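Local coordinates for exopolysaccharide biosynthesis protein (Pantoea stewartii subsp. stewartii DC283, PDB 6TGF), which modifies the glycan biofilm, probably as a glycan hydrolase, and has a parallel beta-helix fold like that of bacteriophage tailspikes, at residues G303-T308 / C362-N367. Sequence-based numbering, arbitrary orientation.
Sequences GYFPAT and CLRFNN
Gly303 O comes no closer than 4.4 Å to Cys362 SG, a loose van der Waals contact. The Tyr304 side chain leaves the backbone away from strand 356-366, and its ring meets Trp326 of a second subunit. Its backbone O accepts a weak hydrogen bond from Arg364 NH1 at 2.7 Å, bent to 125° at the hydrogen. The oxygen lies at the edge of the guanidinium, near its plane. Phe305 CE1 sits over one guanidinium face, offset toward the rim and 3.3 Å from Arg364 NE, while Arg364 NH1 lies over a face of the ring. Phe305 CD1 is 3.4 Å from Arg364 CD. The two planes are 44° apart, so this is a tilted contact and not a parallel stack. The arginine chain bends at chi3 (106°), which swings the guanidinium to the ring. The Phe305 ring also meets Trp326 edge-to-face and Phe292, both of the second subunit, so the loop is part of the interface. Pro306 CG lies 3.5 Å from Cys362 O. The loop thus reaches past strand 332-335 of the beta-helix to strand 356-366, with Pro306 and Arg364 both on Ile333. The Arg364 charge lies against the Phe305 ring and beside a carbonyl, with Tyr387 as cation-pi partner, surroundings that probably favour the charged form.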
ATOM      1  N   GLY B 303      -4.962  11.861  -9.876  1.00 63.78           N
ATOM      2  CA  GLY B 303      -4.943  11.415  -8.470  1.00 62.14           C
ATOM      3  C   GLY B 303      -6.201  11.816  -7.715  1.00 60.68           C
ATOM      4  O   GLY B 303      -6.768  10.949  -7.016  1.00 60.82           O
ATOM      5  N   TYR B 304      -6.631  13.075  -7.853  1.00 58.74           N
ATOM      6  CA  TYR B 304      -7.666  13.717  -6.998  1.00 56.81           C
ATOM      7  C   TYR B 304      -9.048  13.601  -7.646  1.00 54.76           C
ATOM      8  O   TYR B 304      -9.921  12.924  -7.063  1.00 54.81           O
ATOM      9  CB  TYR B 304      -7.290  15.175  -6.721  1.00 57.22           C
ATOM     10  CG  TYR B 304      -5.990  15.325  -5.975  1.00 57.42           C
ATOM     11  CD1 TYR B 304      -5.877  14.909  -4.657  1.00 57.38           C
ATOM     12  CD2 TYR B 304      -4.865  15.851  -6.589  1.00 57.56           C
ATOM     13  CE1 TYR B 304      -4.685  15.027  -3.962  1.00 57.41           C
ATOM     14  CE2 TYR B 304      -3.665  15.977  -5.907  1.00 57.83           C
ATOM     15  CZ  TYR B 304      -3.575  15.562  -4.591  1.00 57.65           C
ATOM     16  OH  TYR B 304      -2.397  15.683  -3.913  1.00 57.99           O
ATOM     17  N   PHE B 305      -9.239  14.243  -8.803  1.00 52.26           N
ATOM     18  CA  PHE B 305     -10.563  14.441  -9.448  1.00 50.21           C
ATOM     19  C   PHE B 305     -10.646  13.620 -10.732  1.00 47.90           C
ATOM     20  O   PHE B 305      -9.955  13.914 -11.704  1.00 47.85           O
ATOM     21  CB  PHE B 305     -10.808  15.932  -9.676  1.00 50.66           C
ATOM     22  CG  PHE B 305     -10.828  16.727  -8.395  1.00 51.15           C
ATOM     23  CD1 PHE B 305     -11.916  16.668  -7.540  1.00 51.01           C
ATOM     24  CD2 PHE B 305      -9.741  17.501  -8.023  1.00 51.57           C
ATOM     25  CE1 PHE B 305     -11.927  17.386  -6.354  1.00 51.28           C
ATOM     26  CE2 PHE B 305      -9.755  18.218  -6.834  1.00 51.72           C
ATOM     27  CZ  PHE B 305     -10.847  18.161  -6.002  1.00 51.62           C
ATOM     28  N   PRO B 306     -11.478  12.552 -10.755  1.00 45.36           N
ATOM     29  CA  PRO B 306     -11.793  11.838 -11.993  1.00 44.30           C
ATOM     30  C   PRO B 306     -12.354  12.760 -13.085  1.00 43.34           C
ATOM     31  O   PRO B 306     -13.010  13.731 -12.752  1.00 43.81           O
ATOM     32  CB  PRO B 306     -12.859  10.817 -11.569  1.00 44.19           C
ATOM     33  CG  PRO B 306     -12.619  10.609 -10.090  1.00 44.35           C
ATOM     34  CD  PRO B 306     -12.121  11.945  -9.579  1.00 44.78           C
ATOM     35  N   ALA B 307     -12.099  12.421 -14.353  1.00 41.91           N
ATOM     36  CA  ALA B 307     -12.501  13.207 -15.544  1.00 41.10           C
ATOM     37  C   ALA B 307     -13.908  12.807 -16.010  1.00 40.00           C
ATOM     38  O   ALA B 307     -14.366  13.370 -17.022  1.00 40.29           O
ATOM     39  CB  ALA B 307     -11.486  13.023 -16.645  1.00 41.22           C
ATOM     40  N   THR B 308     -14.569  11.878 -15.307  1.00 38.60           N
ATOM     41  CA  THR B 308     -15.957  11.425 -15.594  1.00 37.72           C
ATOM     42  C   THR B 308     -16.843  11.683 -14.371  1.00 37.02           C
ATOM     43  O   THR B 308     -16.501  11.182 -13.279  1.00 36.49           O
ATOM     44  CB  THR B 308     -15.989   9.945 -15.995  1.00 37.40           C
ATOM     45  OG1 THR B 308     -15.168   9.787 -17.152  1.00 37.36           O
ATOM     46  CG2 THR B 308     -17.385   9.440 -16.290  1.00 37.29           C
ATOM     47  N   CYS B 362     -10.390   5.640  -6.794  1.00 29.74           N
ATOM     48  CA  CYS B 362     -10.598   7.020  -7.308  1.00 29.93           C
ATOM     49  C   CYS B 362     -12.098   7.287  -7.490  1.00 29.98           C
ATOM     50  O   CYS B 362     -12.536   7.457  -8.644  1.00 30.12           O
ATOM     51  CB  CYS B 362      -9.829   7.219  -8.608  1.00 30.01           C
ATOM     52  SG  CYS B 362      -8.047   6.950  -8.417  1.00 30.18           S
ATOM     53  N   LEU B 363     -12.845   7.309  -6.382  1.00 30.06           N
ATOM     54  CA  LEU B 363     -14.314   7.550  -6.343  1.00 30.29           C
ATOM     55  C   LEU B 363     -14.601   8.787  -5.485  1.00 30.96           C
ATOM     56  O   LEU B 363     -14.126   8.825  -4.335  1.00 30.87           O
ATOM     57  CB  LEU B 363     -15.018   6.319  -5.761  1.00 30.01           C
ATOM     58  CG  LEU B 363     -14.710   4.979  -6.431  1.00 29.74           C
ATOM     59  CD1 LEU B 363     -15.439   3.849  -5.720  1.00 29.57           C
ATOM     60  CD2 LEU B 363     -15.075   4.999  -7.907  1.00 29.74           C
ATOM     61  N   ARG B 364     -15.350   9.754  -6.024  1.00 31.79           N
ATOM     62  CA  ARG B 364     -15.850  10.941  -5.279  1.00 32.51           C
ATOM     63  C   ARG B 364     -17.375  10.844  -5.160  1.00 32.51           C
ATOM     64  O   ARG B 364     -18.038  10.687  -6.202  1.00 32.60           O
ATOM     65  CB  ARG B 364     -15.437  12.244  -5.970  1.00 33.34           C
ATOM     66  CG  ARG B 364     -13.947  12.546  -5.889  1.00 34.01           C
ATOM     67  CD  ARG B 364     -13.616  14.005  -6.164  1.00 34.92           C
ATOM     68  NE  ARG B 364     -13.250  14.759  -4.967  1.00 35.47           N
ATOM     69  CZ  ARG B 364     -12.068  14.695  -4.354  1.00 35.89           C
ATOM     70  NH1 ARG B 364     -11.117  13.895  -4.809  1.00 35.83           N
ATOM     71  NH2 ARG B 364     -11.840  15.428  -3.277  1.00 36.35           N
ATOM     72  N   PHE B 365     -17.899  10.919  -3.933  1.00 32.56           N
ATOM     73  CA  PHE B 365     -19.353  10.944  -3.621  1.00 32.72           C
ATOM     74  C   PHE B 365     -19.735  12.345  -3.130  1.00 33.01           C
ATOM     75  O   PHE B 365     -19.455  12.672  -1.962  1.00 33.01           O
ATOM     76  CB  PHE B 365     -19.696   9.860  -2.594  1.00 32.57           C
ATOM     77  CG  PHE B 365     -19.241   8.477  -2.981  1.00 32.32           C
ATOM     78  CD1 PHE B 365     -19.835   7.805  -4.039  1.00 32.29           C
ATOM     79  CD2 PHE B 365     -18.216   7.848  -2.292  1.00 32.23           C
ATOM     80  CE1 PHE B 365     -19.413   6.533  -4.396  1.00 32.10           C
ATOM     81  CE2 PHE B 365     -17.796   6.575  -2.650  1.00 31.99           C
ATOM     82  CZ  PHE B 365     -18.395   5.921  -3.702  1.00 31.96           C
ATOM     83  N   ASN B 366     -20.343  13.147  -4.009  1.00 33.28           N
ATOM     84  CA  ASN B 366     -20.791  14.536  -3.717  1.00 33.76           C
ATOM     85  C   ASN B 366     -22.318  14.557  -3.608  1.00 34.07           C
ATOM     86  O   ASN B 366     -22.978  14.175  -4.590  1.00 34.01           O
ATOM     87  CB  ASN B 366     -20.319  15.522  -4.788  1.00 33.96           C
ATOM     88  CG  ASN B 366     -18.811  15.605  -4.903  1.00 33.86           C
ATOM     89  OD1 ASN B 366     -18.098  15.473  -3.911  1.00 33.99           O
ATOM     90  ND2 ASN B 366     -18.319  15.831  -6.110  1.00 33.67           N
ATOM     91  N   ASN B 367     -22.848  14.978  -2.455  1.00 34.47           N
ATOM     92  CA  ASN B 367     -24.295  15.251  -2.233  1.00 34.85           C
ATOM     93  C   ASN B 367     -25.117  13.998  -2.560  1.00 34.64           C
ATOM     94  O   ASN B 367     -26.147  14.133  -3.248  1.00 34.87           O
ATOM     95  CB  ASN B 367     -24.767  16.448  -3.065  1.00 35.28           C
ATOM     96  CG  ASN B 367     -23.783  17.598  -3.054  1.00 35.47           C
ATOM     97  OD1 ASN B 367     -23.661  18.307  -2.057  1.00 35.86           O
ATOM     98  ND2 ASN B 367     -23.080  17.790  -4.158  1.00 35.22           N
TER